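Local atomic coordinates of Oxidored_FMN domain-containing protein ([Pseudomonas] geniculata N1, PDB entry 6L6J), a protein that probably oxidises 6-hydroxypseudooxynicotine as an amine oxidase, carrying flavin mononucleotide and a four-iron, four-sulfur cluster. Residues D262-S270 against I345-M355. Numbering follows the deposited sequence.
Sequences DWAWDSGSS and IGCNACTAEVM. With FMN (flavin mononucleotide), chain B; SF4 (iron/sulfur cluster), chain C.
W263 reaches from the short helix 263-266, just after barrel strand 255-261, onto T351, V354 and M355 of helix 349-355, where the TIM barrel's FMN site meets the segment that carries cluster ligands C347 and C350. Its CG stands anti to the backbone N (chi1 -160°), which sends the indole to the helix and the flavin. At its six-membered edge CH2 lies 3.9 Å from V354 CG1, near the ring plane, while CZ3 meets M355 CG at 3.8 Å. M355 SD comes in obliquely, a Met-aromatic contact 4.9 Å from the centroid of W263's six-membered ring. The dimethylbenzene part of the isoalloxazine approaches the indole too, and T351 OG1 sits 3.3 Å from FMN C8M. With an alanine at W263, V354 and M355 would probably lose their aromatic neighbour, and the dimethylbenzene part of the flavin a close one.

Further along, N348 ties the two segments together: its ND2 donates to S267 O at 2.8 Å, nearly straight (165°) and in the amide plane. R321 fixes the amide's other end by bonding N348 OD1, and T564 O takes a second bond from ND2. S267 OG shares a hydrogen bond with FMN O4', and D266 OD2 accepts one from FMN O3'; H173 and Q278 hold that carboxylate. On either side of N348 in the sequence, C347 SG binds FE1 and C350 SG binds FE4 of the cluster. The end of 262-270 lies against the start of 345-355: S270 N donates to G346 O, and S270 OG bonds I345 O at 2.6 Å.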
# COMPACT_ATOMS: atom_id res chain seq x y z
N ASP A 262 11.88 -4.73 8.46
CA ASP A 262 11.90 -4.22 7.07
C ASP A 262 10.47 -4.18 6.50
O ASP A 262 9.78 -5.21 6.52
CB ASP A 262 12.91 -4.93 6.18
CG ASP A 262 13.37 -4.03 5.03
OD1 ASP A 262 13.88 -2.92 5.30
OD2 ASP A 262 13.17 -4.44 3.86
N TRP A 263 10.09 -2.99 6.02
CA TRP A 263 8.74 -2.65 5.52
C TRP A 263 8.34 -3.62 4.40
O TRP A 263 7.15 -3.97 4.34
CB TRP A 263 8.75 -1.18 5.09
CG TRP A 263 7.40 -0.54 5.00
CD1 TRP A 263 6.18 -1.10 5.29
CD2 TRP A 263 7.12 0.81 4.59
NE1 TRP A 263 5.17 -0.20 5.05
CE2 TRP A 263 5.72 0.98 4.61
CE3 TRP A 263 7.93 1.90 4.20
CZ2 TRP A 263 5.11 2.18 4.26
CZ3 TRP A 263 7.32 3.09 3.85
CH2 TRP A 263 5.93 3.22 3.87
N ALA A 264 9.29 -4.05 3.57
CA ALA A 264 9.05 -4.86 2.34
C ALA A 264 8.58 -6.26 2.74
O ALA A 264 7.91 -6.92 1.90
CB ALA A 264 10.32 -4.93 1.51
N TRP A 265 8.93 -6.67 3.97
CA TRP A 265 8.51 -7.96 4.60
C TRP A 265 7.29 -7.77 5.53
O TRP A 265 6.54 -8.75 5.75
CB TRP A 265 9.71 -8.55 5.33
CG TRP A 265 10.91 -8.75 4.46
CD1 TRP A 265 11.96 -7.88 4.29
CD2 TRP A 265 11.20 -9.90 3.65
NE1 TRP A 265 12.88 -8.41 3.42
CE2 TRP A 265 12.45 -9.66 3.02
CE3 TRP A 265 10.54 -11.09 3.39
CZ2 TRP A 265 13.03 -10.58 2.15
CZ3 TRP A 265 11.11 -12.00 2.52
CH2 TRP A 265 12.35 -11.75 1.93
N ASP A 266 7.09 -6.57 6.06
CA ASP A 266 5.96 -6.22 6.96
C ASP A 266 4.69 -5.95 6.13
O ASP A 266 3.66 -6.58 6.38
CB ASP A 266 6.32 -5.02 7.86
CG ASP A 266 5.30 -4.76 8.97
OD1 ASP A 266 4.72 -5.74 9.47
OD2 ASP A 266 5.12 -3.57 9.35
N SER A 267 4.75 -5.00 5.21
CA SER A 267 3.65 -4.71 4.26
C SER A 267 3.88 -5.52 2.98
O SER A 267 4.06 -4.90 1.90
CB SER A 267 3.56 -3.22 4.01
OG SER A 267 3.44 -2.51 5.23
N GLY A 268 3.89 -6.85 3.10
CA GLY A 268 4.11 -7.80 2.01
C GLY A 268 3.06 -7.69 0.91
O GLY A 268 1.93 -8.01 1.15
N SER A 269 3.48 -7.31 -0.30
CA SER A 269 2.63 -7.25 -1.52
C SER A 269 1.98 -8.62 -1.77
O SER A 269 2.64 -9.62 -1.48
CB SER A 269 3.43 -6.84 -2.71
OG SER A 269 2.87 -7.36 -3.89
N SER A 270 0.77 -8.65 -2.32
CA SER A 270 0.00 -9.89 -2.64
C SER A 270 0.72 -10.74 -3.70
O SER A 270 0.44 -11.96 -3.76
CB SER A 270 -1.43 -9.60 -3.04
OG SER A 270 -1.51 -9.09 -4.37
N ILE A 345 -6.04 -5.77 -1.99
CA ILE A 345 -5.49 -6.65 -3.06
C ILE A 345 -3.97 -6.71 -2.94
O ILE A 345 -3.38 -7.42 -3.74
CB ILE A 345 -5.96 -6.19 -4.45
CG1 ILE A 345 -5.24 -4.90 -4.90
CG2 ILE A 345 -7.48 -6.05 -4.46
CD1 ILE A 345 -5.63 -4.42 -6.29
N GLY A 346 -3.39 -5.96 -2.02
CA GLY A 346 -1.94 -6.00 -1.74
C GLY A 346 -1.09 -5.45 -2.87
O GLY A 346 0.04 -5.94 -3.00
N CYS A 347 -1.58 -4.43 -3.60
CA CYS A 347 -0.88 -3.76 -4.74
C CYS A 347 0.21 -2.83 -4.21
O CYS A 347 1.14 -2.51 -5.01
CB CYS A 347 -1.82 -2.94 -5.61
SG CYS A 347 -2.74 -1.70 -4.68
N ASN A 348 0.08 -2.42 -2.94
CA ASN A 348 0.99 -1.47 -2.23
C ASN A 348 1.08 -0.12 -2.97
O ASN A 348 2.11 0.58 -2.81
CB ASN A 348 2.36 -2.10 -1.99
CG ASN A 348 2.40 -3.02 -0.79
OD1 ASN A 348 1.38 -3.27 -0.16
ND2 ASN A 348 3.59 -3.53 -0.47
N ALA A 349 0.03 0.29 -3.68
CA ALA A 349 -0.09 1.66 -4.25
C ALA A 349 -0.19 2.70 -3.11
O ALA A 349 0.21 3.85 -3.34
CB ALA A 349 -1.27 1.72 -5.18
N CYS A 350 -0.71 2.32 -1.93
CA CYS A 350 -0.74 3.15 -0.69
C CYS A 350 0.69 3.43 -0.22
O CYS A 350 1.06 4.58 0.04
CB CYS A 350 -1.55 2.48 0.43
SG CYS A 350 -1.20 0.72 0.69
N THR A 351 1.47 2.37 -0.15
CA THR A 351 2.93 2.34 0.14
C THR A 351 3.67 3.26 -0.84
O THR A 351 4.59 4.04 -0.41
CB THR A 351 3.34 0.86 0.14
OG1 THR A 351 2.87 0.33 1.39
CG2 THR A 351 4.81 0.60 -0.03
N ALA A 352 3.33 3.18 -2.13
CA ALA A 352 4.09 3.84 -3.22
C ALA A 352 4.03 5.35 -3.00
O ALA A 352 5.10 6.00 -3.02
CB ALA A 352 3.55 3.43 -4.57
N GLU A 353 2.83 5.89 -2.81
CA GLU A 353 2.66 7.35 -2.65
C GLU A 353 3.48 7.74 -1.43
O GLU A 353 4.37 8.58 -1.55
CB GLU A 353 1.18 7.72 -2.53
CG GLU A 353 0.39 7.52 -3.81
CD GLU A 353 1.00 8.20 -5.02
OE1 GLU A 353 0.86 7.64 -6.13
OE2 GLU A 353 1.63 9.29 -4.86
N VAL A 354 3.25 7.04 -0.32
CA VAL A 354 3.91 7.35 0.98
C VAL A 354 5.43 7.31 0.79
O VAL A 354 6.13 8.18 1.35
CB VAL A 354 3.42 6.45 2.12
CG1 VAL A 354 4.22 6.66 3.40
CG2 VAL A 354 1.94 6.66 2.36
N MET A 355 5.96 6.43 -0.06
CA MET A 355 7.43 6.40 -0.20
C MET A 355 7.97 7.37 -1.23
O MET A 355 9.18 7.54 -1.25
CB MET A 355 8.01 5.01 -0.41
CG MET A 355 8.90 4.74 0.76
SD MET A 355 9.69 3.24 0.69
CE MET A 355 11.37 3.74 0.32
N1 FMN B . 4.28 0.91 10.37
C2 FMN B . 4.82 1.71 11.34
O2 FMN B . 5.23 1.17 12.37
N3 FMN B . 4.90 3.05 11.27
C4 FMN B . 4.44 3.71 10.19
O4 FMN B . 4.52 4.93 10.13
C4A FMN B . 3.87 2.92 9.07
N5 FMN B . 3.39 3.53 7.95
C5A FMN B . 2.81 2.77 6.99
C6 FMN B . 2.25 3.39 5.87
C7 FMN B . 1.64 2.62 4.91
C7M FMN B . 1.11 3.29 3.70
C8 FMN B . 1.54 1.16 5.06
C8M FMN B . 0.91 0.30 4.01
C9 FMN B . 2.08 0.53 6.15
C9A FMN B . 2.70 1.28 7.14
N10 FMN B . 3.22 0.66 8.29
C10 FMN B . 3.79 1.46 9.25
C1' FMN B . 3.15 -0.82 8.51
C2' FMN B . 1.78 -1.22 9.03
O2' FMN B . 1.65 -0.66 10.33
C3' FMN B . 1.60 -2.70 9.12
O3' FMN B . 2.50 -3.22 10.09
C4' FMN B . 1.80 -3.44 7.80
O4' FMN B . 1.14 -2.73 6.72
C5' FMN B . 1.30 -4.88 7.89
O5' FMN B . -0.09 -4.85 8.16
P FMN B . -1.17 -4.95 6.96
O1P FMN B . -0.96 -6.30 6.32
O2P FMN B . -2.47 -4.79 7.68
O3P FMN B . -0.84 -3.79 6.03
FE1 SF4 C . -3.72 -1.78 -2.72
FE2 SF4 C . -4.66 -2.67 0.01
FE3 SF4 C . -5.64 -0.10 -1.17
FE4 SF4 C . -2.80 -0.33 -0.16
S1 SF4 C . -4.68 -0.65 0.67
S2 SF4 C . -3.71 0.21 -2.01
S3 SF4 C . -2.75 -2.31 -0.87
S4 SF4 C . -5.61 -2.08 -1.80